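Local atomic coordinates of nucleotidyl transferase AbiEii/AbiGii toxin family protein (Mycobacterium tuberculosis, PDB entry 6Y56), a protein that probably acts as the toxin of a toxin-antitoxin pair, a nucleotidyltransferase that restrains growth by modifying the acceptor stems of tRNAs. Residues G50-S53 with L54-R58; P159-A162 with E163-C167; D195-L198 with V199-L202; K206-G209 with D210-D214; R257-F260 with A261-T264. One frame throughout, in Å; residues are numbered along the deposited sequence.

Interaction 1 of 5, residues G50-S53 with L54-R58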
loop_
_atom_site.group_PDB
_atom_site.type_symbol
_atom_site.label_atom_id
_atom_site.label_comp_id
_atom_site.label_asym_id
_atom_site.label_seq_id
_atom_site.Cartn_x
_atom_site.Cartn_y
_atom_site.Cartn_z
ATOM N N GLY A 50 1.580 1.922 -1.173
ATOM C CA GLY A 50 0.910 0.779 -0.590
ATOM C C GLY A 50 -0.072 0.094 -1.523
ATOM O O GLY A 50 -0.256 0.447 -2.689
ATOM N N GLY A 51 -0.740 -0.913 -0.957
ATOM C CA GLY A 51 -1.659 -1.729 -1.736
ATOM C C GLY A 51 -2.816 -0.952 -2.324
ATOM O O GLY A 51 -3.333 -1.316 -3.376
ATOM N N THR A 52 -3.243 0.125 -1.671
ATOM C CA THR A 52 -4.353 0.873 -2.239
ATOM C C THR A 52 -3.922 1.717 -3.429
ATOM O O THR A 52 -4.717 1.909 -4.353
ATOM C CB THR A 52 -5.059 1.686 -1.160
ATOM O OG1 THR A 52 -5.366 0.793 -0.081
ATOM C CG2 THR A 52 -6.365 2.312 -1.684
ATOM N N SER A 53 -2.671 2.189 -3.452
ATOM C CA SER A 53 -2.193 2.843 -4.663
ATOM C C SER A 53 -2.138 1.851 -5.814
ATOM O O SER A 53 -2.437 2.202 -6.962
ATOM C CB SER A 53 -0.847 3.536 -4.433
ATOM O OG SER A 53 0.234 2.622 -4.355
ATOM N N LEU A 54 -1.807 0.593 -5.515
ATOM C CA LEU A 54 -1.817 -0.443 -6.538
ATOM C C LEU A 54 -3.222 -0.641 -7.088
ATOM O O LEU A 54 -3.416 -0.705 -8.310
ATOM C CB LEU A 54 -1.255 -1.738 -5.949
ATOM C CG LEU A 54 -1.069 -2.987 -6.797
ATOM C CD1 LEU A 54 0.044 -2.783 -7.814
ATOM C CD2 LEU A 54 -0.781 -4.181 -5.879
ATOM N N ARG A 55 -4.220 -0.686 -6.202
ATOM C CA ARG A 55 -5.613 -0.787 -6.627
ATOM C C ARG A 55 -6.029 0.415 -7.468
ATOM O O ARG A 55 -6.583 0.259 -8.561
ATOM C CB ARG A 55 -6.517 -0.903 -5.402
ATOM C CG ARG A 55 -7.957 -0.525 -5.681
ATOM C CD ARG A 55 -8.683 -1.535 -6.552
ATOM N NE ARG A 55 -10.043 -1.060 -6.790
ATOM C CZ ARG A 55 -11.096 -1.832 -7.039
ATOM N NH1 ARG A 55 -10.969 -3.154 -7.129
ATOM N NH2 ARG A 55 -12.286 -1.267 -7.212
ATOM N N LYS A 56 -5.780 1.628 -6.975
ATOM C CA LYS A 56 -6.365 2.803 -7.626
ATOM C C LYS A 56 -5.716 3.088 -8.970
ATOM O O LYS A 56 -6.399 3.508 -9.916
ATOM C CB LYS A 56 -6.206 4.054 -6.756
ATOM C CG LYS A 56 -6.843 3.976 -5.387
ATOM C CD LYS A 56 -8.323 3.663 -5.471
ATOM C CE LYS A 56 -8.966 3.734 -4.089
ATOM N NZ LYS A 56 -10.443 3.515 -4.148
ATOM N N CYS A 57 -4.403 2.907 -9.070
ATOM C CA CYS A 57 -3.642 3.506 -10.149
ATOM C C CYS A 57 -2.938 2.490 -11.033
ATOM O O CYS A 57 -2.379 2.881 -12.064
ATOM C CB CYS A 57 -2.614 4.486 -9.557
ATOM S SG CYS A 57 -3.405 5.949 -8.814
ATOM N N ARG A 58 -2.959 1.209 -10.677
ATOM C CA ARG A 58 -2.338 0.206 -11.528
ATOM C C ARG A 58 -3.267 -0.944 -11.879
ATOM O O ARG A 58 -3.267 -1.385 -13.032
ATOM C CB ARG A 58 -1.072 -0.320 -10.852
ATOM C CG ARG A 58 -0.027 0.777 -10.625
ATOM C CD ARG A 58 1.335 0.203 -10.323
ATOM N NE ARG A 58 2.276 1.219 -9.864
ATOM C CZ ARG A 58 2.995 2.011 -10.645
ATOM N NH1 ARG A 58 2.886 1.925 -11.973
ATOM N NH2 ARG A 58 3.828 2.897 -10.088
#

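Interaction 2 of 5, residues P159-A162 with E163-C167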
loop_
_atom_site.group_PDB
_atom_site.type_symbol
_atom_site.label_atom_id
_atom_site.label_comp_id
_atom_site.label_asym_id
_atom_site.label_seq_id
_atom_site.Cartn_x
_atom_site.Cartn_y
_atom_site.Cartn_z
ATOM N N PRO A 159 1.007 11.524 -7.627
ATOM C CA PRO A 159 2.308 10.849 -7.549
ATOM C C PRO A 159 2.181 9.589 -6.713
ATOM O O PRO A 159 1.723 9.622 -5.569
ATOM C CB PRO A 159 3.221 11.879 -6.879
ATOM C CG PRO A 159 2.325 12.841 -6.257
ATOM C CD PRO A 159 0.996 12.821 -6.941
ATOM N N VAL A 160 2.605 8.480 -7.296
ATOM C CA VAL A 160 2.493 7.157 -6.698
ATOM C C VAL A 160 3.885 6.543 -6.607
ATOM O O VAL A 160 4.757 6.801 -7.445
ATOM C CB VAL A 160 1.531 6.282 -7.543
ATOM C CG1 VAL A 160 1.560 4.802 -7.130
ATOM C CG2 VAL A 160 0.100 6.830 -7.462
ATOM N N VAL A 161 4.090 5.705 -5.584
ATOM C CA VAL A 161 5.352 4.992 -5.432
ATOM C C VAL A 161 5.699 4.240 -6.713
ATOM O O VAL A 161 4.840 3.628 -7.361
ATOM C CB VAL A 161 5.241 4.056 -4.210
ATOM C CG1 VAL A 161 4.135 3.002 -4.403
ATOM C CG2 VAL A 161 6.572 3.377 -3.898
ATOM N N ALA A 162 6.979 4.278 -7.075
ATOM C CA ALA A 162 7.428 3.520 -8.231
ATOM C C ALA A 162 7.146 2.045 -8.014
ATOM O O ALA A 162 7.211 1.536 -6.887
ATOM C CB ALA A 162 8.927 3.719 -8.435
ATOM N N GLU A 163 6.836 1.346 -9.107
ATOM C CA GLU A 163 6.410 -0.041 -8.994
ATOM C C GLU A 163 7.491 -0.934 -8.384
ATOM O O GLU A 163 7.179 -1.820 -7.586
ATOM C CB GLU A 163 5.946 -0.571 -10.348
ATOM C CG GLU A 163 5.320 -1.932 -10.219
ATOM C CD GLU A 163 4.598 -2.385 -11.465
ATOM O OE1 GLU A 163 4.213 -1.524 -12.287
ATOM O OE2 GLU A 163 4.400 -3.612 -11.597
ATOM N N ALA A 164 8.760 -0.725 -8.745
ATOM C CA ALA A 164 9.831 -1.530 -8.157
ATOM C C ALA A 164 9.915 -1.307 -6.655
ATOM O O ALA A 164 10.193 -2.241 -5.891
ATOM C CB ALA A 164 11.169 -1.174 -8.796
ATOM N N GLU A 165 9.700 -0.062 -6.213
ATOM C CA GLU A 165 9.745 0.242 -4.791
ATOM C C GLU A 165 8.526 -0.317 -4.062
ATOM O O GLU A 165 8.641 -0.779 -2.926
ATOM C CB GLU A 165 9.898 1.748 -4.580
ATOM C CG GLU A 165 10.108 2.133 -3.130
ATOM C CD GLU A 165 10.795 3.466 -2.966
ATOM O OE1 GLU A 165 10.824 4.265 -3.932
ATOM O OE2 GLU A 165 11.307 3.726 -1.862
ATOM N N ALA A 166 7.349 -0.274 -4.690
ATOM C CA ALA A 166 6.172 -0.872 -4.067
ATOM C C ALA A 166 6.374 -2.366 -3.847
ATOM O O ALA A 166 6.016 -2.906 -2.789
ATOM C CB ALA A 166 4.942 -0.634 -4.948
ATOM N N CYS A 167 6.972 -3.044 -4.829
ATOM C CA CYS A 167 7.232 -4.468 -4.684
ATOM C C CYS A 167 8.249 -4.719 -3.572
ATOM O O CYS A 167 8.043 -5.595 -2.719
ATOM C CB CYS A 167 7.705 -5.026 -6.023
ATOM S SG CYS A 167 7.836 -6.815 -6.059
HETATM O O HOH W 1 8.911 5.631 -5.428
#

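Interaction 3 of 5, residues D195-L198 with V199-L202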
loop_
_atom_site.group_PDB
_atom_site.type_symbol
_atom_site.label_atom_id
_atom_site.label_comp_id
_atom_site.label_asym_id
_atom_site.label_seq_id
_atom_site.Cartn_x
_atom_site.Cartn_y
_atom_site.Cartn_z
ATOM N N ASP A 195 11.706 -5.525 -12.402
ATOM C CA ASP A 195 13.104 -5.124 -12.556
ATOM C C ASP A 195 13.857 -5.812 -11.423
ATOM O O ASP A 195 14.010 -5.271 -10.328
ATOM C CB ASP A 195 13.224 -3.611 -12.458
ATOM C CG ASP A 195 14.626 -3.103 -12.731
ATOM O OD1 ASP A 195 15.579 -3.914 -12.787
ATOM O OD2 ASP A 195 14.767 -1.872 -12.869
ATOM N N GLU A 196 14.309 -7.039 -11.682
ATOM C CA GLU A 196 14.767 -7.925 -10.612
ATOM C C GLU A 196 15.934 -7.383 -9.804
ATOM O O GLU A 196 15.852 -7.397 -8.558
ATOM C CB GLU A 196 15.086 -9.315 -11.172
ATOM C CG GLU A 196 13.871 -10.106 -11.601
ATOM C CD GLU A 196 14.211 -11.463 -12.173
ATOM O OE1 GLU A 196 15.403 -11.828 -12.225
ATOM O OE2 GLU A 196 13.268 -12.159 -12.583
ATOM N N PRO A 197 17.037 -6.921 -10.404
ATOM C CA PRO A 197 18.142 -6.425 -9.569
ATOM C C PRO A 197 17.740 -5.226 -8.730
ATOM O O PRO A 197 18.208 -5.072 -7.596
ATOM C CB PRO A 197 19.226 -6.064 -10.595
ATOM C CG PRO A 197 18.867 -6.837 -11.830
ATOM C CD PRO A 197 17.375 -6.868 -11.842
ATOM N N LEU A 198 16.877 -4.360 -9.264
ATOM C CA LEU A 198 16.460 -3.178 -8.520
ATOM C C LEU A 198 15.529 -3.537 -7.367
ATOM O O LEU A 198 15.698 -3.023 -6.253
ATOM C CB LEU A 198 15.793 -2.201 -9.486
ATOM C CG LEU A 198 15.204 -0.943 -8.852
ATOM C CD1 LEU A 198 16.255 -0.086 -8.157
ATOM C CD2 LEU A 198 14.518 -0.147 -9.953
ATOM N N VAL A 199 14.564 -4.430 -7.611
ATOM C CA VAL A 199 13.675 -4.881 -6.542
ATOM C C VAL A 199 14.475 -5.563 -5.437
ATOM O O VAL A 199 14.266 -5.302 -4.244
ATOM C CB VAL A 199 12.560 -5.787 -7.094
ATOM C CG1 VAL A 199 11.816 -6.467 -5.941
ATOM C CG2 VAL A 199 11.581 -4.971 -7.904
ATOM N N ARG A 200 15.437 -6.409 -5.807
ATOM C CA ARG A 200 16.223 -7.111 -4.802
ATOM C C ARG A 200 17.074 -6.144 -3.991
ATOM O O ARG A 200 17.155 -6.258 -2.758
ATOM C CB ARG A 200 17.099 -8.153 -5.494
ATOM C CG ARG A 200 18.007 -8.951 -4.567
ATOM C CD ARG A 200 18.770 -10.046 -5.324
ATOM N NE ARG A 200 19.551 -9.485 -6.417
ATOM C CZ ARG A 200 19.494 -9.878 -7.685
ATOM N NH1 ARG A 200 18.719 -10.881 -8.071
ATOM N NH2 ARG A 200 20.252 -9.264 -8.579
ATOM N N ARG A 201 17.722 -5.190 -4.666
ATOM C CA ARG A 201 18.530 -4.187 -3.981
ATOM C C ARG A 201 17.679 -3.358 -3.034
ATOM O O ARG A 201 18.025 -3.187 -1.857
ATOM C CB ARG A 201 19.246 -3.307 -5.013
ATOM C CG ARG A 201 19.978 -2.086 -4.452
ATOM C CD ARG A 201 21.038 -2.466 -3.436
ATOM N NE ARG A 201 22.053 -3.367 -3.980
ATOM C CZ ARG A 201 23.265 -2.988 -4.378
ATOM N NH1 ARG A 201 24.125 -3.896 -4.827
ATOM N NH2 ARG A 201 23.622 -1.711 -4.320
ATOM N N LEU A 202 16.545 -2.863 -3.521
ATOM C CA LEU A 202 15.668 -2.052 -2.685
ATOM C C LEU A 202 15.129 -2.852 -1.509
ATOM O O LEU A 202 14.990 -2.310 -0.409
ATOM C CB LEU A 202 14.514 -1.497 -3.518
ATOM C CG LEU A 202 14.856 -0.332 -4.433
ATOM C CD1 LEU A 202 13.668 -0.046 -5.334
ATOM C CD2 LEU A 202 15.197 0.879 -3.591
HETATM O O HOH W 2 17.990 -11.363 -11.155
HETATM O O HOH W 3 20.486 -6.570 -6.892
#

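Interaction 4 of 5, residues K206-G209 with D210-D214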
loop_
_atom_site.group_PDB
_atom_site.type_symbol
_atom_site.label_atom_id
_atom_site.label_comp_id
_atom_site.label_asym_id
_atom_site.label_seq_id
_atom_site.Cartn_x
_atom_site.Cartn_y
_atom_site.Cartn_z
ATOM N N LYS A 206 15.470 -1.670 2.249
ATOM C CA LYS A 206 14.280 -1.399 3.053
ATOM C C LYS A 206 14.315 -2.195 4.348
ATOM O O LYS A 206 14.016 -1.653 5.419
ATOM C CB LYS A 206 13.013 -1.758 2.278
ATOM C CG LYS A 206 12.712 -0.854 1.093
ATOM C CD LYS A 206 12.041 0.454 1.486
ATOM C CE LYS A 206 11.757 1.293 0.245
ATOM N NZ LYS A 206 10.977 2.506 0.598
ATOM N N VAL A 207 14.676 -3.479 4.268
ATOM C CA VAL A 207 14.756 -4.296 5.476
ATOM C C VAL A 207 15.818 -3.755 6.424
ATOM O O VAL A 207 15.620 -3.723 7.648
ATOM C CB VAL A 207 15.000 -5.774 5.124
ATOM C CG1 VAL A 207 15.253 -6.566 6.411
ATOM C CG2 VAL A 207 13.810 -6.352 4.366
ATOM N N TRP A 208 16.955 -3.307 5.886
ATOM C CA TRP A 208 17.982 -2.726 6.748
ATOM C C TRP A 208 17.403 -1.591 7.581
ATOM O O TRP A 208 17.583 -1.539 8.801
ATOM C CB TRP A 208 19.154 -2.222 5.899
ATOM C CG TRP A 208 20.378 -1.830 6.712
ATOM C CD1 TRP A 208 21.491 -2.585 6.926
ATOM C CD2 TRP A 208 20.598 -0.590 7.403
ATOM N NE1 TRP A 208 22.392 -1.899 7.718
ATOM C CE2 TRP A 208 21.864 -0.672 8.018
ATOM C CE3 TRP A 208 19.844 0.583 7.558
ATOM C CZ2 TRP A 208 22.391 0.375 8.776
ATOM C CZ3 TRP A 208 20.374 1.620 8.318
ATOM C CH2 TRP A 208 21.633 1.503 8.916
ATOM N N GLY A 209 16.681 -0.674 6.947
ATOM C CA GLY A 209 16.080 0.413 7.701
ATOM C C GLY A 209 14.997 -0.058 8.658
ATOM O O GLY A 209 14.895 0.439 9.783
ATOM N N ASP A 210 14.186 -1.030 8.236
ATOM C CA ASP A 210 13.127 -1.555 9.090
ATOM C C ASP A 210 13.692 -2.138 10.377
ATOM O O ASP A 210 13.154 -1.892 11.468
ATOM C CB ASP A 210 12.363 -2.651 8.349
ATOM C CG ASP A 210 11.508 -2.122 7.206
ATOM O OD1 ASP A 210 11.286 -0.898 7.116
ATOM O OD2 ASP A 210 11.055 -2.969 6.402
ATOM N N VAL A 211 14.778 -2.903 10.268
ATOM C CA VAL A 211 15.393 -3.551 11.422
ATOM C C VAL A 211 16.202 -2.550 12.238
ATOM O O VAL A 211 16.019 -2.430 13.453
ATOM C CB VAL A 211 16.261 -4.737 10.958
ATOM C CG1 VAL A 211 17.073 -5.318 12.127
ATOM C CG2 VAL A 211 15.393 -5.815 10.336
ATOM N N VAL A 212 17.145 -1.849 11.596
ATOM C CA VAL A 212 18.104 -1.027 12.331
ATOM C C VAL A 212 17.432 0.204 12.911
ATOM O O VAL A 212 17.658 0.566 14.074
ATOM C CB VAL A 212 19.295 -0.649 11.434
ATOM C CG1 VAL A 212 20.212 0.347 12.149
ATOM C CG2 VAL A 212 20.063 -1.890 11.024
ATOM N N ASP A 213 16.615 0.878 12.115
ATOM C CA ASP A 213 16.031 2.131 12.570
ATOM C C ASP A 213 14.642 1.972 13.168
ATOM O O ASP A 213 14.346 2.592 14.195
ATOM C CB ASP A 213 16.024 3.174 11.450
ATOM C CG ASP A 213 17.426 3.692 11.140
ATOM O OD1 ASP A 213 18.266 3.750 12.072
ATOM O OD2 ASP A 213 17.686 4.031 9.970
ATOM N N ASP A 214 13.803 1.128 12.566
ATOM C CA ASP A 214 12.415 0.968 13.080
ATOM C C ASP A 214 12.307 -0.184 14.088
ATOM O O ASP A 214 11.232 -0.326 14.676
ATOM C CB ASP A 214 11.402 0.850 11.941
ATOM C CG ASP A 214 11.302 2.114 11.106
ATOM O OD1 ASP A 214 11.904 3.130 11.500
ATOM O OD2 ASP A 214 10.633 2.062 10.067
#

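Interaction 5 of 5, residues R257-F260 with A261-T264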
loop_
_atom_site.group_PDB
_atom_site.type_symbol
_atom_site.label_atom_id
_atom_site.label_comp_id
_atom_site.label_asym_id
_atom_site.label_seq_id
_atom_site.Cartn_x
_atom_site.Cartn_y
_atom_site.Cartn_z
ATOM N N ARG A 257 6.373 -17.661 -4.330
ATOM C CA ARG A 257 7.625 -18.307 -3.948
ATOM C C ARG A 257 8.479 -18.632 -5.169
ATOM O O ARG A 257 9.706 -18.475 -5.136
ATOM C CB ARG A 257 7.324 -19.567 -3.138
ATOM C CG ARG A 257 8.557 -20.376 -2.764
ATOM C CD ARG A 257 8.291 -21.259 -1.554
ATOM N NE ARG A 257 6.970 -21.876 -1.593
ATOM C CZ ARG A 257 6.685 -22.984 -2.265
ATOM N NH1 ARG A 257 7.633 -23.602 -2.960
ATOM N NH2 ARG A 257 5.453 -23.474 -2.246
ATOM N N LYS A 258 7.853 -19.089 -6.258
ATOM C CA LYS A 258 8.606 -19.398 -7.467
ATOM C C LYS A 258 9.114 -18.136 -8.150
ATOM O O LYS A 258 10.283 -18.061 -8.550
ATOM C CB LYS A 258 7.736 -20.185 -8.438
ATOM C CG LYS A 258 8.473 -20.604 -9.686
ATOM C CD LYS A 258 7.556 -21.410 -10.553
ATOM C CE LYS A 258 8.295 -21.805 -11.815
ATOM N NZ LYS A 258 7.450 -22.614 -12.737
ATOM N N ARG A 259 8.245 -17.140 -8.314
ATOM C CA ARG A 259 8.633 -15.964 -9.083
ATOM C C ARG A 259 9.764 -15.200 -8.414
ATOM O O ARG A 259 10.625 -14.641 -9.103
ATOM C CB ARG A 259 7.436 -15.026 -9.277
ATOM C CG ARG A 259 7.759 -13.744 -10.067
ATOM C CD ARG A 259 8.171 -14.080 -11.497
ATOM N NE ARG A 259 8.674 -12.948 -12.278
ATOM C CZ ARG A 259 9.951 -12.581 -12.316
ATOM N NH1 ARG A 259 10.852 -13.224 -11.584
ATOM N NH2 ARG A 259 10.333 -11.562 -13.080
ATOM N N PHE A 260 9.777 -15.167 -7.080
ATOM C CA PHE A 260 10.740 -14.357 -6.348
ATOM C C PHE A 260 12.010 -15.115 -5.996
ATOM O O PHE A 260 12.800 -14.646 -5.166
ATOM C CB PHE A 260 10.074 -13.679 -5.151
ATOM C CG PHE A 260 9.162 -12.552 -5.564
ATOM C CD1 PHE A 260 9.685 -11.303 -5.850
ATOM C CD2 PHE A 260 7.804 -12.762 -5.735
ATOM C CE1 PHE A 260 8.861 -10.266 -6.271
ATOM C CE2 PHE A 260 6.976 -11.729 -6.148
ATOM C CZ PHE A 260 7.509 -10.483 -6.418
ATOM N N ALA A 261 12.244 -16.252 -6.655
ATOM C CA ALA A 261 13.497 -16.983 -6.486
ATOM C C ALA A 261 14.722 -16.102 -6.717
ATOM O O ALA A 261 15.767 -16.327 -6.096
ATOM C CB ALA A 261 13.520 -18.182 -7.440
ATOM N N PHE A 262 14.614 -15.091 -7.592
ATOM C CA PHE A 262 15.744 -14.210 -7.882
ATOM C C PHE A 262 16.266 -13.484 -6.651
ATOM O O PHE A 262 17.402 -13.002 -6.667
ATOM C CB PHE A 262 15.393 -13.198 -8.991
ATOM C CG PHE A 262 14.386 -12.147 -8.574
ATOM C CD1 PHE A 262 14.791 -10.957 -7.976
ATOM C CD2 PHE A 262 13.037 -12.359 -8.778
ATOM C CE1 PHE A 262 13.859 -10.007 -7.594
ATOM C CE2 PHE A 262 12.103 -11.415 -8.404
ATOM C CZ PHE A 262 12.512 -10.232 -7.804
ATOM N N LEU A 263 15.465 -13.387 -5.588
ATOM C CA LEU A 263 15.952 -12.745 -4.373
ATOM C C LEU A 263 17.116 -13.499 -3.757
ATOM O O LEU A 263 17.858 -12.921 -2.959
ATOM C CB LEU A 263 14.829 -12.610 -3.342
ATOM C CG LEU A 263 13.668 -11.709 -3.752
ATOM C CD1 LEU A 263 12.577 -11.842 -2.714
ATOM C CD2 LEU A 263 14.112 -10.254 -3.894
ATOM N N THR A 264 17.296 -14.771 -4.113
ATOM C CA THR A 264 18.417 -15.538 -3.588
ATOM C C THR A 264 19.749 -15.051 -4.127
ATOM O O THR A 264 20.780 -15.263 -3.478
ATOM C CB THR A 264 18.214 -17.026 -3.889
ATOM O OG1 THR A 264 18.979 -17.798 -2.963
ATOM C CG2 THR A 264 18.630 -17.361 -5.303
HETATM O O HOH W 4 13.275 -15.734 -10.216
#

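Interaction 1 of 5, residues G50-S53 with L54-R58
Gly50-Ser53 and Leu54-Arg58 meet as successive turns of one buried helix, the short helix 50-59 that leaves strand 47-49 of the mixed sheet. The sequence Gly-Gly-Thr-Ser at its start fits the glycine-rich signature of the nucleotidyltransferase superfamily, and it illustrates how such a signature organises a helix start. Gly50 O is gripped twice. Ser53 OG donates to Gly50 O over 2.8 Å, in the carbonyl plane and on a lone pair, while Leu54 N reaches Gly50 O at 3.2 Å in the same plane. Glycine at 50 suits the positive phi (75°) found there. Ser53 can bend back like this because its OG sits between the backbone N and the carbonyl carbon (chi1 75°), folded against its own turn. The bonds then run on with i to i+4 spacing: Arg55 N lies 3.0 Å from Gly51 O, and Lys56 N lies 2.8 Å from Thr52 O. Beside that last bond, Thr52 and Lys56 run alongside each other. The methyl CG2 of Thr52 rests 3.8 Å from Lys56 CE. Chi1 of Lys56 (-59°) sets CG beside its own backbone N, 3.1 Å from Thr52 O, and the chain then bends at chi2. The polar ends part: Thr52 OG1 bonds to Asp68 O and Ser66 OG, whereas Lys56 NZ forms salt bridges with Asp25 and Asp29. Ser53 and Cys57 pack on Val160 of strand 157-160, Cys57 also on Leu140 of strand 138-141, and Ser53 and Lys56 on Phe48 of strand 47-49, so the helix is wedged between elements of both sheets.

Interaction 2 of 5, residues P159-A162 with E163-C167
Val161 and Ala162 turn the end of strand 157-160 into helix 163-174, and their contacts with Glu165 and Ala166 show how a strand-to-helix junction can be capped without a polar N-cap side chain. After the strand residues Pro159 and Val160, Val161 points its two methyls at the first turn of the helix. CG1, set between the backbone N and the carbonyl carbon (chi1 62°), touches Ala166 CB at 3.8 Å. CG2 meets the CB of Glu165 at 3.8 Å, crossing that extended side chain at a slant, so the branch straddles two helix positions. The carbonyl of Val161 faces elsewhere and accepts from Arg58 NH2 of helix 50-59. Ala162 then occupies the N-cap, and its carbonyl begins the helical bonding by taking Ala166 N at 2.8 Å. Glu165 is a buried residue whose carboxylate is held by Ala134 N, Leu135 N and Lys206 NZ, an environment that would probably favour its ionised form. Its position three residues past the N-cap is that of the residue which, in a capping box, accepts from the N-cap NH. Here a water stands between the two: it accepts from Ala162 N at 2.9 Å and donates to Glu165 OE1 at 2.8 Å.

Interaction 3 of 5, residues D195-L198 with V199-L202
Val199 N and Asp195 O form the straightest bond of this contact, 2.9 Å long with an N-H...O angle of 171°, and it closes the first turn of helix 196-212. Asp195 is the N-cap. Leu202 N to Leu198 O, also 2.9 Å, carries the same spacing one turn on. Outside the backbone, Glu196 and Arg200 stand one turn apart with opposite charges, yet they meet through a water and not directly. That water donates to Glu196 OE1 at 2.8 Å and accepts from Arg200 NH1 at 3.2 Å. Both groups have firmer partners beyond the turn: Glu196 OE2 makes a salt bridge with Arg259, and Arg200 NH1 donates to Phe262 O. A second water takes the NE proton of Arg200 at 3.1 Å and sits close to Pro197 O. The arginine chain runs extended until chi3 (57°), where a bend folds the guanidinium back across the helix surface. One of its faces then lies over Pro197 CA, with NH2 3.7 Å from that atom. Farther round the helix the contact turns apolar. Leu198 and Leu202 run side by side, their CD1 methyls 3.8 Å apart, and both pack on Leu291 of helix 281-292. Leu198 and Val199 also lean on Ala164 of helix 163-174. Proline at 197 fits the first turn, where a backbone NH has no carbonyl to reach. The whole is a two-sided helix start: an i to i+4 leucine pair faces helices 163-174 and 281-292, and a water-bridged charged pair faces the 257-264 region.

Interaction 4 of 5, residues K206-G209 with D210-D214
Trp208 spreads its indole beneath Val212 one turn later, and the CG2 methyl of the valine sits over the six-membered ring. The methyl carbon of Val212 CG2 lies 3.9 Å from the ring centroid, only 16° off the normal, a CH-pi contact over the face. The other branch, CG1, reaches Trp208 CH2 at 3.7 Å, so both methyls rest on the indole. The torsion of Trp208 makes this possible: CG is anti to the backbone N (chi1 -170°), which lays the ring along the helix toward its C-terminal end. Arg281 and Val284 of helix 281-292 touch the same tryptophan. A smaller apolar pair, Val207 CG1 with Val211 CG2 at 4.0 Å, lies on a different side of the helix, where Val207 meets Ala172 of helix 163-174. The last turn widens, and one carbonyl takes two donors: Gly209 O takes Asp213 N at 2.9 Å, the donor well tilted from the carbonyl plane, and also Asp214 N at 3.1 Å. The second bond spans five residues, as the regular i to i+4 pattern gives out. Nearby, Asp210 folds back over the turn, its CG 3.1 Å from Lys206 O. Two acceptor groups lie close there, and Arg131 bridges them, its NH2 binding Asp210 OD1 and Asp214 OD2 while NH1 donates to Lys206 O. Asp213 OD1 has Arg281 in turn. Acidic residues add to the partial negative charge of a helix C-terminus, and these arginines probably offset both.

Interaction 5 of 5, residues R257-F260 with A261-T264
Leu263 N donates to Phe260 O at 3.0 Å within the 3-10 segment that continues the chain past the end of helix 249-259. Phe260 is where the alpha pattern stops, and both bonds across the junction have the short i to i+3 spacing. In the earlier one Ala261 N reaches Lys258 O at 3.3 Å, with the donor standing 62° out of the carbonyl plane and not on a lone pair, a geometry that goes with tight 3-10 turns. Two phenyl groups meet at this junction. Phe262 has its CG between the backbone N and the carbonyl carbon (chi1 69°), which sends its ring to the same side as that of Phe260. The rings lie alongside, inclined at 41°, and Phe260 CD1 comes to 3.5 Å from Phe262 CE2. Leu263 CD1 adds to the cluster, 3.9 Å from Phe260 CB, while Cys167 and Leu171 of helix 163-174 meet the first ring. The guanidinium of Arg259, which is paired with Glu196, approaches the second ring obliquely, NH1 3.7 Å from Phe262 CD2. At that ring's edge, near its plane, Arg259 O stands 3.3 Å from Phe262 CD2, and the same oxygen accepts a water proton.

Overall arrangement
All five contacts are local, yet they differ with depth. Interaction 1 is the most buried, its centre about 7 Å from that of the chain, and it touches interaction 2, where Val160 packs on its serine and cysteine. Interactions 2 to 5 are partly buried. Interactions 3 and 4 share helix 196-212, about 17 Å apart between centres: the first lies at its beginning, the second at its end, and interaction 2 meets both, by methyl packing on 195-202 and by a salt bridge to 206-209. Interaction 5 joins interaction 3 through ionic and carbonyl bonds. Charged pairs occur throughout, but the glycine- and serine-bonded turn of interaction 1 contrasts with the aromatic contacts of interactions 4 and 5.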